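Local coordinates for inosine-uridine preferring nucleoside hydrolase family protein (Bacillus anthracis, PDB 2C40) that belongs to the inosine-uridine preferring nucleoside hydrolase family and holds a calcium ion and alpha-D-ribofuranose together in one pocket, at residues A170-N173 against S174-D177; G220-F223 against L224-Y228; F299-Y302 against I303-A307. All coordinates share one frame; numbering follows the deposited sequence.

Contact 1 (A170-N173 against S174-D177). With RIB (alpha-D-ribofuranose), chain D.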
loop_
_atom_site.group_PDB
_atom_site.type_symbol
_atom_site.label_atom_id
_atom_site.label_comp_id
_atom_site.label_asym_id
_atom_site.label_seq_id
_atom_site.Cartn_x
_atom_site.Cartn_y
_atom_site.Cartn_z
ATOM N N ALA A 170 -20.349 16.901 -7.575
ATOM C CA ALA A 170 -19.034 17.537 -7.708
ATOM C C ALA A 170 -17.907 16.505 -7.815
ATOM O O ALA A 170 -18.053 15.317 -7.438
ATOM C CB ALA A 170 -18.740 18.440 -6.523
ATOM N N GLU A 171 -16.783 17.001 -8.296
ATOM C CA GLU A 171 -15.536 16.266 -8.350
ATOM C C GLU A 171 -14.687 16.751 -7.162
ATOM O O GLU A 171 -14.857 17.880 -6.691
ATOM C CB GLU A 171 -14.911 16.524 -9.709
ATOM C CG GLU A 171 -13.522 16.080 -9.887
ATOM C CD GLU A 171 -12.515 17.009 -9.256
ATOM O OE1 GLU A 171 -11.512 16.423 -8.841
ATOM O OE2 GLU A 171 -12.735 18.278 -9.147
ATOM N N TRP A 172 -13.807 15.878 -6.645
ATOM C CA TRP A 172 -13.066 16.121 -5.398
ATOM C C TRP A 172 -12.143 17.336 -5.331
ATOM O O TRP A 172 -12.096 18.023 -4.298
ATOM C CB TRP A 172 -12.279 14.836 -4.960
ATOM C CG TRP A 172 -12.992 14.082 -3.874
ATOM C CD1 TRP A 172 -13.647 12.891 -3.985
ATOM C CD2 TRP A 172 -13.193 14.529 -2.539
ATOM N NE1 TRP A 172 -14.202 12.544 -2.784
ATOM C CE2 TRP A 172 -13.946 13.543 -1.879
ATOM C CE3 TRP A 172 -12.765 15.656 -1.816
ATOM C CZ2 TRP A 172 -14.321 13.671 -0.543
ATOM C CZ3 TRP A 172 -13.116 15.776 -0.501
ATOM C CH2 TRP A 172 -13.889 14.790 0.129
ATOM N N ASN A 173 -11.312 17.563 -6.347
ATOM C CA ASN A 173 -10.430 18.740 -6.315
ATOM C C ASN A 173 -11.216 20.061 -6.215
ATOM O O ASN A 173 -10.771 20.992 -5.534
ATOM C CB ASN A 173 -9.435 18.752 -7.491
ATOM C CG ASN A 173 -8.339 17.672 -7.354
ATOM O OD1 ASN A 173 -8.091 17.156 -6.259
ATOM N ND2 ASN A 173 -7.650 17.376 -8.456
ATOM N N SER A 174 -12.370 20.137 -6.884
ATOM C CA SER A 174 -13.271 21.281 -6.753
ATOM C C SER A 174 -13.947 21.304 -5.389
ATOM O O SER A 174 -13.956 22.325 -4.717
ATOM C CB SER A 174 -14.370 21.277 -7.818
ATOM O OG SER A 174 -13.845 20.966 -9.089
ATOM N N PHE A 175 -14.529 20.181 -5.001
ATOM C CA PHE A 175 -15.203 20.075 -3.702
ATOM C C PHE A 175 -14.317 20.476 -2.494
ATOM O O PHE A 175 -14.795 21.100 -1.590
ATOM C CB PHE A 175 -15.732 18.656 -3.543
ATOM C CG PHE A 175 -16.572 18.426 -2.295
ATOM C CD1 PHE A 175 -17.786 19.071 -2.143
ATOM C CD2 PHE A 175 -16.157 17.525 -1.315
ATOM C CE1 PHE A 175 -18.564 18.874 -1.038
ATOM C CE2 PHE A 175 -16.923 17.301 -0.167
ATOM C CZ PHE A 175 -18.140 17.948 -0.023
ATOM N N TRP A 176 -13.029 20.151 -2.525
ATOM C CA TRP A 176 -12.128 20.446 -1.397
ATOM C C TRP A 176 -12.134 21.898 -1.039
ATOM O O TRP A 176 -12.041 22.233 0.145
ATOM C CB TRP A 176 -10.703 20.022 -1.686
ATOM C CG TRP A 176 -9.737 19.904 -0.473
ATOM C CD1 TRP A 176 -9.603 18.848 0.337
ATOM C CD2 TRP A 176 -8.717 20.847 -0.065
ATOM N NE1 TRP A 176 -8.646 19.066 1.268
ATOM C CE2 TRP A 176 -8.059 20.277 1.032
ATOM C CE3 TRP A 176 -8.298 22.110 -0.536
ATOM C CZ2 TRP A 176 -6.985 20.891 1.677
ATOM C CZ3 TRP A 176 -7.249 22.744 0.134
ATOM C CH2 TRP A 176 -6.604 22.112 1.237
ATOM N N ASP A 177 -12.240 22.763 -2.059
ATOM C CA ASP A 177 -12.330 24.206 -1.862
ATOM C C ASP A 177 -13.023 24.870 -3.080
ATOM O O ASP A 177 -12.350 25.319 -4.045
ATOM C CB ASP A 177 -10.931 24.768 -1.663
ATOM C CG ASP A 177 -10.955 26.209 -1.233
ATOM O OD1 ASP A 177 -12.066 26.747 -1.240
ATOM O OD2 ASP A 177 -9.904 26.774 -0.844
HETATM O O5 RIB D . -10.989 13.817 -7.983
HETATM C C5 RIB D . -9.797 13.175 -8.516
HETATM C C4 RIB D . -8.610 13.583 -7.639
HETATM O O4 RIB D . -8.834 12.994 -6.341
HETATM C C3 RIB D . -7.187 13.205 -8.098
HETATM O O3 RIB D . -6.486 14.430 -8.492
HETATM C C2 RIB D . -6.550 12.355 -6.911
HETATM O O2 RIB D . -5.178 12.596 -6.347
HETATM C C1 RIB D . -7.611 12.447 -5.785
HETATM O O HOH W 1 -10.162 23.741 -5.309
#

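Contact 2 (G220-F223 against L224-Y228)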
loop_
_atom_site.group_PDB
_atom_site.type_symbol
_atom_site.label_atom_id
_atom_site.label_comp_id
_atom_site.label_asym_id
_atom_site.label_seq_id
_atom_site.Cartn_x
_atom_site.Cartn_y
_atom_site.Cartn_z
ATOM N N GLY A 220 12.507 2.856 -13.761
ATOM C CA GLY A 220 11.368 3.757 -13.758
ATOM C C GLY A 220 10.030 3.051 -13.978
ATOM O O GLY A 220 9.003 3.469 -13.428
ATOM N N ILE A 221 10.037 1.979 -14.772
ATOM C CA ILE A 221 8.859 1.132 -14.948
ATOM C C ILE A 221 8.574 0.380 -13.610
ATOM O O ILE A 221 7.441 0.368 -13.142
ATOM C CB ILE A 221 9.035 0.132 -16.144
ATOM C CG1 ILE A 221 9.180 0.857 -17.489
ATOM C CG2 ILE A 221 7.904 -0.862 -16.224
ATOM C CD1 ILE A 221 7.941 1.569 -17.983
ATOM N N ASP A 222 9.610 -0.209 -13.009
ATOM C CA ASP A 222 9.509 -0.878 -11.711
ATOM C C ASP A 222 8.960 0.136 -10.688
ATOM O O ASP A 222 8.033 -0.178 -9.943
ATOM C CB ASP A 222 10.879 -1.389 -11.312
ATOM C CG ASP A 222 10.883 -2.237 -10.047
ATOM O OD1 ASP A 222 9.841 -2.833 -9.653
ATOM O OD2 ASP A 222 11.983 -2.332 -9.462
ATOM N N PHE A 223 9.469 1.369 -10.717
ATOM C CA PHE A 223 8.961 2.425 -9.812
ATOM C C PHE A 223 7.474 2.755 -10.036
ATOM O O PHE A 223 6.702 2.826 -9.059
ATOM C CB PHE A 223 9.770 3.709 -9.928
ATOM C CG PHE A 223 9.246 4.848 -9.058
ATOM C CD1 PHE A 223 8.648 5.963 -9.623
ATOM C CD2 PHE A 223 9.361 4.798 -7.668
ATOM C CE1 PHE A 223 8.179 7.006 -8.836
ATOM C CE2 PHE A 223 8.882 5.848 -6.866
ATOM C CZ PHE A 223 8.299 6.933 -7.448
ATOM N N LEU A 224 7.081 2.951 -11.307
ATOM C CA LEU A 224 5.670 3.110 -11.672
ATOM C C LEU A 224 4.820 1.974 -11.138
ATOM O O LEU A 224 3.771 2.219 -10.575
ATOM C CB LEU A 224 5.458 3.114 -13.198
ATOM C CG LEU A 224 5.443 4.370 -14.001
ATOM C CD1 LEU A 224 5.405 3.969 -15.515
ATOM C CD2 LEU A 224 4.211 5.239 -13.599
ATOM N N GLY A 225 5.243 0.736 -11.368
ATOM C CA GLY A 225 4.516 -0.410 -10.840
ATOM C C GLY A 225 4.367 -0.478 -9.318
ATOM O O GLY A 225 3.325 -0.863 -8.822
ATOM N N GLN A 226 5.408 -0.133 -8.579
ATOM C CA GLN A 226 5.338 -0.067 -7.109
ATOM C C GLN A 226 4.311 0.969 -6.687
ATOM O O GLN A 226 3.434 0.693 -5.863
ATOM C CB GLN A 226 6.703 0.256 -6.530
ATOM C CG GLN A 226 7.606 -0.973 -6.641
ATOM C CD GLN A 226 9.037 -0.705 -6.269
ATOM O OE1 GLN A 226 9.319 -0.241 -5.187
ATOM N NE2 GLN A 226 9.952 -1.057 -7.155
ATOM N N CYS A 227 4.383 2.148 -7.295
ATOM C CA CYS A 227 3.408 3.173 -7.034
ATOM C C CYS A 227 1.952 2.664 -7.227
ATOM O O CYS A 227 1.135 2.833 -6.335
ATOM C CB CYS A 227 3.705 4.381 -7.866
ATOM S SG CYS A 227 5.137 5.299 -7.212
ATOM N N TYR A 228 1.660 1.962 -8.331
ATOM C CA TYR A 228 0.285 1.521 -8.601
ATOM C C TYR A 228 -0.192 0.265 -7.857
ATOM O O TYR A 228 -1.377 -0.010 -7.829
ATOM C CB TYR A 228 0.071 1.437 -10.113
ATOM C CG TYR A 228 -0.075 2.839 -10.685
ATOM C CD1 TYR A 228 0.849 3.361 -11.589
ATOM C CD2 TYR A 228 -1.114 3.672 -10.234
ATOM C CE1 TYR A 228 0.708 4.633 -12.071
ATOM C CE2 TYR A 228 -1.243 4.924 -10.664
ATOM C CZ TYR A 228 -0.325 5.435 -11.589
ATOM O OH TYR A 228 -0.494 6.723 -12.045
#

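Contact 3 (F299-Y302 against I303-A307)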
loop_
_atom_site.group_PDB
_atom_site.type_symbol
_atom_site.label_atom_id
_atom_site.label_comp_id
_atom_site.label_asym_id
_atom_site.label_seq_id
_atom_site.Cartn_x
_atom_site.Cartn_y
_atom_site.Cartn_z
ATOM N N PHE A 299 -1.146 7.633 -25.368
ATOM C CA PHE A 299 -1.035 8.033 -23.942
ATOM C C PHE A 299 -0.182 7.026 -23.186
ATOM O O PHE A 299 0.828 7.367 -22.574
ATOM C CB PHE A 299 -2.424 8.169 -23.304
ATOM C CG PHE A 299 -2.380 8.430 -21.846
ATOM C CD1 PHE A 299 -2.904 7.499 -20.935
ATOM C CD2 PHE A 299 -1.764 9.579 -21.368
ATOM C CE1 PHE A 299 -2.871 7.749 -19.589
ATOM C CE2 PHE A 299 -1.691 9.830 -19.998
ATOM C CZ PHE A 299 -2.227 8.925 -19.106
ATOM N N PHE A 300 -0.569 5.775 -23.241
ATOM C CA PHE A 300 0.172 4.743 -22.528
ATOM C C PHE A 300 1.559 4.504 -23.086
ATOM O O PHE A 300 2.458 4.237 -22.318
ATOM C CB PHE A 300 -0.639 3.437 -22.457
ATOM C CG PHE A 300 -1.786 3.530 -21.524
ATOM C CD1 PHE A 300 -3.102 3.563 -21.990
ATOM C CD2 PHE A 300 -1.552 3.663 -20.177
ATOM C CE1 PHE A 300 -4.172 3.674 -21.096
ATOM C CE2 PHE A 300 -2.600 3.778 -19.281
ATOM C CZ PHE A 300 -3.915 3.789 -19.729
ATOM N N ASP A 301 1.752 4.618 -24.400
ATOM C CA ASP A 301 3.112 4.527 -24.963
ATOM C C ASP A 301 3.997 5.694 -24.473
ATOM O O ASP A 301 5.174 5.549 -24.196
ATOM C CB ASP A 301 3.065 4.527 -26.483
ATOM C CG ASP A 301 4.425 4.388 -27.091
ATOM O OD1 ASP A 301 5.020 3.293 -26.986
ATOM O OD2 ASP A 301 4.906 5.373 -27.698
ATOM N N TYR A 302 3.402 6.856 -24.362
ATOM C CA TYR A 302 4.133 8.053 -23.967
ATOM C C TYR A 302 4.691 7.917 -22.536
ATOM O O TYR A 302 5.873 8.139 -22.283
ATOM C CB TYR A 302 3.188 9.241 -24.085
ATOM C CG TYR A 302 3.732 10.563 -23.662
ATOM C CD1 TYR A 302 3.013 11.373 -22.797
ATOM C CD2 TYR A 302 4.961 11.013 -24.131
ATOM C CE1 TYR A 302 3.490 12.617 -22.436
ATOM C CE2 TYR A 302 5.453 12.246 -23.772
ATOM C CZ TYR A 302 4.717 13.042 -22.914
ATOM O OH TYR A 302 5.209 14.271 -22.529
ATOM N N ILE A 303 3.835 7.544 -21.608
ATOM C CA ILE A 303 4.257 7.448 -20.214
ATOM C C ILE A 303 5.189 6.264 -19.960
ATOM O O ILE A 303 6.130 6.398 -19.184
ATOM C CB ILE A 303 3.066 7.579 -19.265
ATOM C CG1 ILE A 303 2.127 6.399 -19.419
ATOM C CG2 ILE A 303 2.314 8.949 -19.541
ATOM C CD1 ILE A 303 0.719 6.621 -18.786
ATOM N N THR A 304 5.012 5.161 -20.677
ATOM C CA THR A 304 6.022 4.093 -20.632
ATOM C C THR A 304 7.348 4.520 -21.297
ATOM O O THR A 304 8.396 4.196 -20.768
ATOM C CB THR A 304 5.495 2.630 -20.965
ATOM O OG1 THR A 304 6.289 1.961 -21.976
ATOM C CG2 THR A 304 4.057 2.602 -21.339
ATOM N N ARG A 305 7.327 5.315 -22.369
ATOM C CA ARG A 305 8.605 5.859 -22.937
ATOM C C ARG A 305 9.353 6.716 -21.908
ATOM O O ARG A 305 10.553 6.538 -21.710
ATOM C CB ARG A 305 8.386 6.674 -24.223
ATOM C CG ARG A 305 8.353 5.781 -25.427
ATOM C CD ARG A 305 7.879 6.454 -26.728
ATOM N NE ARG A 305 7.809 5.390 -27.746
ATOM C CZ ARG A 305 8.854 4.936 -28.429
ATOM N NH1 ARG A 305 10.061 5.461 -28.250
ATOM N NH2 ARG A 305 8.693 3.953 -29.294
ATOM N N LEU A 306 8.614 7.626 -21.272
ATOM C CA LEU A 306 9.136 8.527 -20.234
ATOM C C LEU A 306 9.731 7.813 -19.020
ATOM O O LEU A 306 10.792 8.192 -18.544
ATOM C CB LEU A 306 8.029 9.455 -19.709
ATOM C CG LEU A 306 7.403 10.461 -20.681
ATOM C CD1 LEU A 306 6.261 11.169 -19.962
ATOM C CD2 LEU A 306 8.421 11.466 -21.267
ATOM N N ALA A 307 9.048 6.771 -18.541
ATOM C CA ALA A 307 9.537 5.919 -17.476
ATOM C C ALA A 307 10.846 5.194 -17.836
ATOM O O ALA A 307 11.723 5.012 -16.996
ATOM C CB ALA A 307 8.444 4.899 -17.075
#

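Contact 1 (A170-N173 against S174-D177)
Glu171 and Phe175 join across the first turn of helix 172-176, where Phe175 N donates to Glu171 O at 2.9 Å; one residue on, Trp176 N donates to Trp172 O in the same way. Glu171 is the N-cap. Its CG stands anti to the backbone N (chi1 169°), and a bend at chi2 folds the carboxylate back over the start of the helix. The backbone N of Ser174 reaches Glu171 OE2 at 3.0 Å, on the syn side but tilted out of the carboxylate plane. Ser174 OG also donates to OE2, but in one of two modelled conformers, so this bond is less sure. OE1 takes Asn173 N from above the carboxylate plane at 2.7 Å. OE1 also accepts from O5 of the ribofuranose, at 2.8 Å. Gly153 N is a further donor to OE2.

Trp172 and Phe175 lie side by side and form an edge-to-face pair. The CD2 edge of Phe175 points at one face of the six-membered indole ring, with the planes at 81° and CD2 3.6 Å from Trp172 CZ3. Phe73 stacks on Trp172. Asn173 ND2 donates to ribofuranose O3 at 3.2 Å, and its stronger partner is the carbonyl of Met151, on strand 145-151.

One carboxylate thus serves two ends. It caps the backbone amides that open the helix and it grips the sugar. Donors on both oxygens probably hold its rotation. The cap therefore ties the start of the helix directly to the ribofuranose pocket.

Contact 2 (G220-F223 against L224-Y228)
The Phe223 ring carries the sulfur of Cys227 on one face. The SG atom sits 3.8 Å from the ring centroid, 21° off the ring normal, displaced toward the rim. Its nearest ring atom is CZ, with Phe223 CZ to Cys227 SG at 3.6 Å. This is a Cys sulfur-aromatic contact one helical turn apart. Phe223 CG is anti to the backbone N (chi1 177°), which swings the ring along the helix toward its C-terminal end and brings the face over SG. At the ring, Phe19 adds an edge-to-face pair and Phe55 meets it at an intermediate angle.

The other flat groups are the Asp222 carboxylate and the Gln226 amide. Their planes are 58° apart. Gln226 NE2 donates to Asp222 OD1 at 3.1 Å, close to the plane of its own amide but well above that of the carboxylate. The bond runs from i to i+4 and so bridges one turn. A looser apolar touch joins Ile221 CD1 and Leu224 CD1 at 4.3 Å.

Backbone bonds keep regular alpha-helical spacing, from Leu224 N to Gly220 O through Cys227 N to Phe223 O.

The segments are consecutive turns of helix 219-229. Phe223 packs on helix 88-91, Leu224 and Cys227 rest on Val16 of helix 12-21, and helix 296-308 lies against the Ile221 and Leu224 flank. On the polar flank, Gln226 packs against Gln226 of the second subunit, and Asp222 against Pro88 of that subunit, so this flank lies at the dimer interface.

Contact 3 (F299-Y302 against I303-A307)
Phe299 and Ile303 make the first of two CH-pi contacts between successive turns of helix 296-308. The CD1 methyl of Ile303 lies over one face of the Phe299 ring, 4.0 Å from its centroid and set toward the rim. Ile303 CG1 takes the position between the backbone N and the carbonyl carbon (chi1 66°), which turns CD1 back toward the N-terminal end of the helix. There it also touches Phe300 CD2, at 4.0 Å. The second CH-pi contact joins Tyr302 and Leu306. Leu306 CD1 stands 4.0 Å from the centroid of the Tyr302 ring, 15° off the normal. Ile303 CG2 touches Tyr302 CD1 more loosely, at 4.1 Å.

One salt bridge crosses the segments. Arg305 NE meets Asp301 OD2 at 2.9 Å, on the syn side but somewhat out of the carboxylate plane, with OD2 near the guanidinium plane. The two planes are 61° apart, and a single nitrogen makes the bond, so this is no two-pronged pairing.

Backbone hydrogen bonds follow the i to i+4 pattern. Arg305 N reaches Asp301 O at 2.8 Å, and Leu306 N reaches Tyr302 O at 3.0 Å.

Among neighbours, Phe299 packs on Val248, Leu249 and Ala252 of helix 246-255, and Tyr302 also rests on Ala252. Phe300 touches Ile208 of helix 206-214.

The helix is amphipathic. Its apolar flank packs against helices 246-255, 206-214 and 219-229. Asp301 and Arg305 pair on the solvent side. Both are exposed, so solvent probably screens the pair.

Overall arrangement
Contacts 2 and 3 lie on two helices that pack against each other, while contact 1 stands apart at the ligand. The centres of contacts 2 and 3 are about 12 Å apart, and their helices meet directly: Ile221 CD1 and Leu224 CD1 each lie 3.5 Å from Ala307 CB. Contact 1 has its centre about 28 Å from each of the others and is on the opposite side of the chain's centre from contact 3. Contact 1 touches the ribofuranose, and the Asn173 side chain is about 5 Å from the calcium ion. The side chains of Cys227 and Phe299 stay about 12 and 13 Å from the sugar, so contacts 2 and 3 are structural packing outside the pocket.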